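Putative aminotransferase (PDB 4ZWV) probably acts as a pyridoxal phosphate-dependent sugar aminotransferase in making the aminopentose of the indolocarbazole AT2433. Local coordinates at residues L63-L68 and A157-C162; A70-D75 and A122-I127. All coordinates share one frame; numbering follows the deposited sequence.

In the fold
Both contacts lie on the mixed sheet of the aminotransferase domain, with centres about 12 Å apart. Contact 1 packs the end of helix 57-66 on strand 157-161. Contact 2 ties the loop after that helix to strand 123-129, the next strand in the sheet. The two strands pair through Ile-126, whose N lies 2.8 Å from Ala-157 O and whose O lies 2.9 Å from Ile-159 N. Leu-68 CD1 also touches Ala-125 CB at 3.5 Å. Contact 1 is nearer the cofactor site: the side chain of Leu-65 is about 9 Å from that of Thr-58, which binds pyridoxal phosphate, though none is bound to this chain here. Contact 2 lies away from the annotated sites.

Contact 1 of 2, residues L63-L68 and A157-C162; sequences LALRLL and AVIEDC
Ala-64 and Leu-65 both press on one methyl group, CD1 of Ile-159. Ala-64 points its CB at the strand, and the methyl lies 3.7 Å from Ile-159 CD1. The same CB is 4.1 Å from both Ile-159 CG1 and Ile-159 CG2, so it rests against both branches of the isoleucine. Leu-65 starts off to one side, but its outer end turns in to the isoleucine. Its CD2 comes within 3.8 Å of Ile-159 CD1, and the two side chains cross at about a right angle. With Ile-159 CG1 anti to the carbonyl carbon (chi1 -62°) and the chain then extended, CD1 is carried up to the helix.

This is helix-on-sheet packing in the large domain of a fold-type I pyridoxal phosphate enzyme. Helix 57-66 begins at Gly-57 and Thr-58, both seen to bind the cofactor. Strand 157-161 leads on to His-164, which also binds the cofactor.

Leu-68 follows helix 57-66, and its N bonds back to Leu-65 O. It points at the strand, and its CD2 meets Ala-157 CB at 3.5 Å, methyl against methyl. Its other branch is more distant, with CD1 4.5 Å from Ile-159 CD1. Across the two segments Ile-159 thus meets Ala-64, Leu-65 and, more loosely, Leu-68, while Ala-157 meets Leu-68 alone. Leu-68 also touches Met-181 on strand 181-185.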
ATOM      1  N   LEU A  63       7.020   6.830   1.359  1.00  7.92           N
ATOM      2  CA  LEU A  63       7.987   6.687   2.443  1.00  9.54           C
ATOM      3  C   LEU A  63       9.133   7.688   2.303  1.00  8.42           C
ATOM      4  O   LEU A  63       9.523   8.328   3.279  1.00  9.02           O
ATOM      5  CB  LEU A  63       8.522   5.254   2.484  1.00  9.40           C
ATOM      6  CG  LEU A  63       9.632   4.934   3.481  1.00  9.02           C
ATOM      7  CD1 LEU A  63       9.233   5.349   4.893  1.00 10.18           C
ATOM      8  CD2 LEU A  63       9.910   3.448   3.442  1.00 11.07           C
ATOM      9  N   ALA A  64       9.660   7.852   1.089  1.00  9.07           N
ATOM     10  CA  ALA A  64      10.746   8.819   0.883  1.00  7.28           C
ATOM     11  C   ALA A  64      10.333  10.232   1.311  1.00  7.55           C
ATOM     12  O   ALA A  64      11.100  10.935   1.982  1.00  9.82           O
ATOM     13  CB  ALA A  64      11.194   8.805  -0.581  1.00  9.24           C
ATOM     14  N   LEU A  65       9.110  10.632   0.957  1.00  7.23           N
ATOM     15  CA  LEU A  65       8.621  11.957   1.330  1.00  8.55           C
ATOM     16  C   LEU A  65       8.459  12.066   2.845  1.00  9.32           C
ATOM     17  O   LEU A  65       8.737  13.110   3.434  1.00 10.11           O
ATOM     18  CB  LEU A  65       7.301  12.254   0.617  1.00  8.70           C
ATOM     19  CG  LEU A  65       7.442  12.570  -0.878  1.00  9.12           C
ATOM     20  CD1 LEU A  65       6.076  12.458  -1.547  1.00 11.38           C
ATOM     21  CD2 LEU A  65       8.021  13.962  -1.094  1.00 10.01           C
ATOM     22  N   ARG A  66       8.005  10.999   3.496  0.54  8.92           N
ATOM     23  CA  ARG A  66       7.845  11.066   4.949  0.54  8.73           C
ATOM     24  C   ARG A  66       9.191  11.194   5.655  0.54 10.72           C
ATOM     25  O   ARG A  66       9.270  11.780   6.738  0.54 12.63           O
ATOM     26  CB  ARG A  66       7.093   9.845   5.482  0.54 11.17           C
ATOM     27  CG  ARG A  66       5.649   9.754   5.027  0.54 11.38           C
ATOM     28  CD  ARG A  66       4.754  10.832   5.635  0.54 18.90           C
ATOM     29  NE  ARG A  66       3.401  10.786   5.072  0.54 19.11           N
ATOM     30  CZ  ARG A  66       2.372  11.522   5.492  0.54 16.29           C
ATOM     31  NH1 ARG A  66       1.183  11.393   4.903  0.54 17.42           N
ATOM     32  NH2 ARG A  66       2.518  12.364   6.505  0.54 21.43           N
ATOM     33  N   LEU A  67      10.253  10.681   5.034  1.00 10.07           N
ATOM     34  CA  LEU A  67      11.578  10.729   5.658  1.00  9.45           C
ATOM     35  C   LEU A  67      12.222  12.120   5.639  1.00 10.67           C
ATOM     36  O   LEU A  67      13.227  12.357   6.312  1.00 13.38           O
ATOM     37  CB  LEU A  67      12.509   9.719   4.973  1.00 10.62           C
ATOM     38  CG  LEU A  67      12.151   8.247   5.239  1.00  9.67           C
ATOM     39  CD1 LEU A  67      12.920   7.338   4.308  1.00 13.14           C
ATOM     40  CD2 LEU A  67      12.451   7.876   6.684  1.00 14.60           C
ATOM     41  N   LEU A  68      11.627  13.042   4.891  1.00 11.56           N
ATOM     42  CA  LEU A  68      12.210  14.375   4.756  1.00 14.09           C
ATOM     43  C   LEU A  68      12.107  15.161   6.035  1.00 15.74           C
ATOM     44  O   LEU A  68      11.111  15.082   6.736  1.00 18.89           O
ATOM     45  CB  LEU A  68      11.552  15.150   3.622  1.00 11.59           C
ATOM     46  CG  LEU A  68      11.760  14.506   2.263  1.00 13.20           C
ATOM     47  CD1 LEU A  68      11.145  15.388   1.198  1.00 15.18           C
ATOM     48  CD2 LEU A  68      13.246  14.267   2.002  1.00 17.37           C
ATOM     49  N   ALA A 157      15.860  18.297  -0.783  1.00 12.02           N
ATOM     50  CA  ALA A 157      16.137  16.909  -1.092  1.00 13.58           C
ATOM     51  C   ALA A 157      15.669  16.565  -2.486  1.00 12.30           C
ATOM     52  O   ALA A 157      14.674  17.106  -2.961  1.00 12.83           O
ATOM     53  CB  ALA A 157      15.467  16.003  -0.087  1.00 18.03           C
ATOM     54  N   VAL A 158      16.390  15.658  -3.131  1.00 10.09           N
ATOM     55  CA  VAL A 158      15.955  15.083  -4.397  1.00 10.48           C
ATOM     56  C   VAL A 158      15.540  13.640  -4.170  1.00 10.08           C
ATOM     57  O   VAL A 158      16.257  12.875  -3.518  1.00 11.99           O
ATOM     58  CB  VAL A 158      17.073  15.125  -5.461  1.00 10.53           C
ATOM     59  CG1 VAL A 158      16.687  14.278  -6.682  1.00 11.53           C
ATOM     60  CG2 VAL A 158      17.339  16.546  -5.873  1.00 11.86           C
ATOM     61  N   ILE A 159      14.374  13.277  -4.698  1.00  8.03           N
ATOM     62  CA  ILE A 159      13.957  11.887  -4.763  1.00  8.58           C
ATOM     63  C   ILE A 159      13.893  11.512  -6.240  1.00 11.39           C
ATOM     64  O   ILE A 159      13.233  12.198  -7.021  1.00  9.75           O
ATOM     65  CB  ILE A 159      12.594  11.660  -4.108  1.00  9.34           C
ATOM     66  CG1 ILE A 159      12.659  12.004  -2.616  1.00 10.77           C
ATOM     67  CG2 ILE A 159      12.154  10.210  -4.324  1.00 10.57           C
ATOM     68  CD1 ILE A 159      11.269  12.251  -2.003  1.00 11.03           C
ATOM     69  N   GLU A 160      14.607  10.458  -6.625  1.00  9.03           N
ATOM     70  CA  GLU A 160      14.608   9.992  -8.007  1.00  8.80           C
ATOM     71  C   GLU A 160      13.578   8.896  -8.212  1.00 10.74           C
ATOM     72  O   GLU A 160      13.651   7.842  -7.570  1.00  9.43           O
ATOM     73  CB  GLU A 160      15.985   9.449  -8.407  1.00  8.47           C
ATOM     74  CG  GLU A 160      17.115  10.476  -8.389  1.00  9.15           C
ATOM     75  CD  GLU A 160      18.459   9.839  -8.703  1.00 13.11           C
ATOM     76  OE1 GLU A 160      18.511   8.939  -9.576  1.00 11.65           O
ATOM     77  OE2 GLU A 160      19.460  10.214  -8.067  1.00 12.01           O
ATOM     78  N   ASP A 161      12.626   9.148  -9.106  1.00  8.55           N
ATOM     79  CA  ASP A 161      11.632   8.141  -9.478  1.00  8.74           C
ATOM     80  C   ASP A 161      12.238   7.323 -10.606  1.00  9.29           C
ATOM     81  O   ASP A 161      12.342   7.789 -11.745  1.00  9.93           O
ATOM     82  CB  ASP A 161      10.307   8.804  -9.882  1.00  8.99           C
ATOM     83  CG  ASP A 161       9.234   7.802 -10.274  1.00 14.56           C
ATOM     84  OD1 ASP A 161       9.550   6.629 -10.533  1.00 14.04           O
ATOM     85  OD2 ASP A 161       8.052   8.192 -10.321  1.00 14.24           O
ATOM     86  N   CYS A 162      12.635   6.099 -10.264  1.00  9.29           N
ATOM     87  CA  CYS A 162      13.335   5.208 -11.179  1.00  9.03           C
ATOM     88  C   CYS A 162      12.439   4.086 -11.670  1.00  7.50           C
ATOM     89  O   CYS A 162      12.941   3.050 -12.097  1.00  9.71           O
ATOM     90  CB  CYS A 162      14.560   4.596 -10.493  1.00 10.01           C
ATOM     91  SG  CYS A 162      15.754   5.796  -9.844  1.00 10.54           S
TER

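Contact 2 of 2, residues A70-D75 and A122-I127; sequences APEERD and ATRAII
A type I beta turn, Pro-71 to Arg-74, is fastened to strand 123-129 by two arginines, one from the turn and one from the strand. It leads into strand 76-79, the parallel neighbour of that strand in the aminotransferase sheet. Arg-124 reaches into the loop. Its CG is anti to the backbone N (chi1 176°) and the chain stays extended to NE, which sets the guanidinium among loop carbonyls. NH2 gives its straightest bond to Arg-74 O, at 3.0 Å and 160°, with the oxygen in the guanidinium plane. The same NH2 makes weak bonds to Ala-70 O and Pro-71 O. NH1 bonds Ala-70 O at 3.2 Å from above the carbonyl plane. Water 1 accepts from Ala-70 N at 2.9 Å and weakly from Arg-124 NH1. Replacing Arg-124 by alanine removes both donors, and the carbonyls of Ala-70 and Arg-74, with the more weakly bound one of Pro-71, would probably lose their grip on the strand.

Arg-74 answers from the loop. Its chain bends at chi3 (54°), and NE bonds Thr-123 O at 2.9 Å, the donor lying above the carbonyl plane. Phe-154 makes a cation-pi contact with this arginine. Ala-70 CB lies between the two guanidinium groups: over the centre of one face of Arg-74, 3.7 Å above its plane, and toward the rim of one face of Arg-124. Glu-72 has two conformers; in one of them its OE2 forms a salt bridge with Arg-96 and probably adds charge alone to Arg-124. At the far end of the loop, Asp-75 is in a salt bridge with Arg-97, and its OD1 also rests 3.7 Å from Ala-122 CB.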
ATOM      1  N   ALA A  70      11.977  18.837   7.018  1.00 15.28           N
ATOM      2  CA  ALA A  70      11.799  20.224   6.619  1.00 14.02           C
ATOM      3  C   ALA A  70      10.579  20.799   7.325  1.00 15.08           C
ATOM      4  O   ALA A  70       9.625  20.057   7.605  1.00 15.89           O
ATOM      5  CB  ALA A  70      11.653  20.325   5.103  1.00 14.84           C
ATOM      6  N   PRO A  71      10.605  22.108   7.625  1.00 14.33           N
ATOM      7  CA  PRO A  71       9.478  22.760   8.302  1.00 21.90           C
ATOM      8  C   PRO A  71       8.222  22.751   7.437  1.00 17.07           C
ATOM      9  O   PRO A  71       8.317  22.684   6.210  1.00 14.80           O
ATOM     10  CB  PRO A  71       9.987  24.187   8.535  1.00 19.95           C
ATOM     11  CG  PRO A  71      10.980  24.408   7.445  1.00 18.98           C
ATOM     12  CD  PRO A  71      11.661  23.076   7.269  1.00 15.56           C
ATOM     13  N   GLU A  72       7.053  22.824   8.066  0.62 17.13           N
ATOM     14  CA  GLU A  72       5.800  22.782   7.317  0.62 15.54           C
ATOM     15  C   GLU A  72       5.655  23.940   6.339  0.62 15.24           C
ATOM     16  O   GLU A  72       5.015  23.794   5.302  0.62 17.23           O
ATOM     17  CB  GLU A  72       4.613  22.779   8.284  0.62 20.32           C
ATOM     18  CG  GLU A  72       4.509  21.525   9.122  0.62 21.98           C
ATOM     19  CD  GLU A  72       4.207  20.294   8.285  0.62 31.76           C
ATOM     20  OE1 GLU A  72       3.039  20.136   7.871  0.62 43.34           O
ATOM     21  OE2 GLU A  72       5.129  19.490   8.039  0.62 27.94           O
ATOM     22  N   GLU A  73       6.259  25.087   6.645  1.00 14.65           N
ATOM     23  CA  GLU A  73       6.172  26.231   5.740  1.00 16.17           C
ATOM     24  C   GLU A  73       6.927  25.996   4.427  1.00 15.12           C
ATOM     25  O   GLU A  73       6.733  26.724   3.459  1.00 19.50           O
ATOM     26  CB  GLU A  73       6.661  27.516   6.418  1.00 20.14           C
ATOM     27  CG  GLU A  73       8.086  27.470   6.925  1.00 22.26           C
ATOM     28  CD  GLU A  73       8.191  27.019   8.377  1.00 27.77           C
ATOM     29  OE1 GLU A  73       9.233  27.313   9.001  1.00 26.79           O
ATOM     30  OE2 GLU A  73       7.251  26.366   8.898  1.00 22.00           O
ATOM     31  N   ARG A  74       7.821  25.012   4.403  1.00 14.10           N
ATOM     32  CA  ARG A  74       8.387  24.582   3.126  1.00 12.12           C
ATOM     33  C   ARG A  74       7.451  23.517   2.571  1.00 10.96           C
ATOM     34  O   ARG A  74       7.631  22.331   2.805  1.00 13.00           O
ATOM     35  CB  ARG A  74       9.825  24.082   3.284  1.00 13.95           C
ATOM     36  CG  ARG A  74      10.815  25.259   3.332  1.00 17.12           C
ATOM     37  CD  ARG A  74      12.214  24.829   3.729  1.00 20.12           C
ATOM     38  NE  ARG A  74      12.703  23.760   2.870  1.00 20.88           N
ATOM     39  CZ  ARG A  74      13.648  22.895   3.227  1.00 19.29           C
ATOM     40  NH1 ARG A  74      14.206  22.983   4.435  1.00 17.91           N
ATOM     41  NH2 ARG A  74      14.039  21.949   2.381  1.00 18.93           N
ATOM     42  N   ASP A  75       6.408  23.975   1.885  1.00 13.11           N
ATOM     43  CA  ASP A  75       5.294  23.113   1.512  1.00 12.08           C
ATOM     44  C   ASP A  75       5.288  22.715   0.045  1.00 14.85           C
ATOM     45  O   ASP A  75       4.389  22.006  -0.399  1.00 17.14           O
ATOM     46  CB  ASP A  75       3.962  23.800   1.852  1.00 13.36           C
ATOM     47  CG  ASP A  75       3.721  25.070   1.042  1.00 19.02           C
ATOM     48  OD1 ASP A  75       4.688  25.685   0.555  1.00 17.37           O
ATOM     49  OD2 ASP A  75       2.545  25.482   0.911  1.00 24.84           O
ATOM     50  N   ALA A 122      10.030  28.269  -0.326  1.00 15.58           N
ATOM     51  CA  ALA A 122       9.045  27.256   0.050  1.00 14.87           C
ATOM     52  C   ALA A 122       9.390  25.841  -0.407  1.00 14.27           C
ATOM     53  O   ALA A 122       8.676  24.896  -0.079  1.00 14.34           O
ATOM     54  CB  ALA A 122       7.666  27.637  -0.499  1.00 16.29           C
ATOM     55  N   THR A 123      10.476  25.682  -1.157  1.00 13.08           N
ATOM     56  CA  THR A 123      10.800  24.381  -1.733  1.00 12.78           C
ATOM     57  C   THR A 123      11.239  23.371  -0.691  1.00 13.15           C
ATOM     58  O   THR A 123      12.235  23.556   0.017  1.00 13.98           O
ATOM     59  CB  THR A 123      11.901  24.489  -2.787  1.00 12.79           C
ATOM     60  OG1 THR A 123      11.480  25.391  -3.808  1.00 14.06           O
ATOM     61  CG2 THR A 123      12.160  23.132  -3.406  1.00 13.25           C
ATOM     62  N   ARG A 124      10.468  22.299  -0.599  1.00 11.50           N
ATOM     63  CA  ARG A 124      10.753  21.228   0.317  1.00 11.03           C
ATOM     64  C   ARG A 124      11.633  20.140  -0.304  1.00 15.17           C
ATOM     65  O   ARG A 124      12.588  19.640   0.303  1.00 17.74           O
ATOM     66  CB  ARG A 124       9.405  20.633   0.748  1.00 17.51           C
ATOM     67  CG  ARG A 124       9.467  19.448   1.625  1.00 18.90           C
ATOM     68  CD  ARG A 124       8.059  19.034   2.070  1.00 12.04           C
ATOM     69  NE  ARG A 124       8.184  18.237   3.276  1.00 16.96           N
ATOM     70  CZ  ARG A 124       8.282  18.749   4.494  1.00 16.76           C
ATOM     71  NH1 ARG A 124       8.428  17.949   5.532  1.00 22.75           N
ATOM     72  NH2 ARG A 124       8.230  20.069   4.672  1.00 15.75           N
ATOM     73  N   ALA A 125      11.334  19.819  -1.554  1.00 12.28           N
ATOM     74  CA  ALA A 125      11.968  18.701  -2.240  1.00 11.59           C
ATOM     75  C   ALA A 125      11.706  18.801  -3.722  1.00 10.79           C
ATOM     76  O   ALA A 125      10.853  19.577  -4.165  1.00 10.53           O
ATOM     77  CB  ALA A 125      11.454  17.356  -1.710  1.00 12.44           C
ATOM     78  N   ILE A 126      12.449  17.999  -4.477  1.00  9.13           N
ATOM     79  CA  ILE A 126      12.290  17.892  -5.916  1.00 10.43           C
ATOM     80  C   ILE A 126      12.185  16.418  -6.245  1.00  8.79           C
ATOM     81  O   ILE A 126      13.007  15.653  -5.774  1.00 10.15           O
ATOM     82  CB  ILE A 126      13.492  18.510  -6.654  1.00  9.36           C
ATOM     83  CG1 ILE A 126      13.669  19.982  -6.258  1.00 11.50           C
ATOM     84  CG2 ILE A 126      13.334  18.348  -8.173  1.00 12.96           C
ATOM     85  CD1 ILE A 126      15.105  20.467  -6.441  1.00 14.23           C
ATOM     86  N   ILE A 127      11.154  16.009  -6.978  1.00  9.16           N
ATOM     87  CA  ILE A 127      11.111  14.631  -7.475  1.00  7.61           C
ATOM     88  C   ILE A 127      11.502  14.664  -8.939  1.00  9.56           C
ATOM     89  O   ILE A 127      10.899  15.393  -9.730  1.00 10.84           O
ATOM     90  CB  ILE A 127       9.725  13.973  -7.302  1.00  9.06           C
ATOM     91  CG1 ILE A 127       9.330  13.969  -5.813  1.00 11.14           C
ATOM     92  CG2 ILE A 127       9.750  12.555  -7.850  1.00 10.89           C
ATOM     93  CD1 ILE A 127       8.004  13.245  -5.519  1.00 13.93           C
TER
HETATM   94  O   HOH W   1       9.938  17.161   8.274  1.00 34.29           O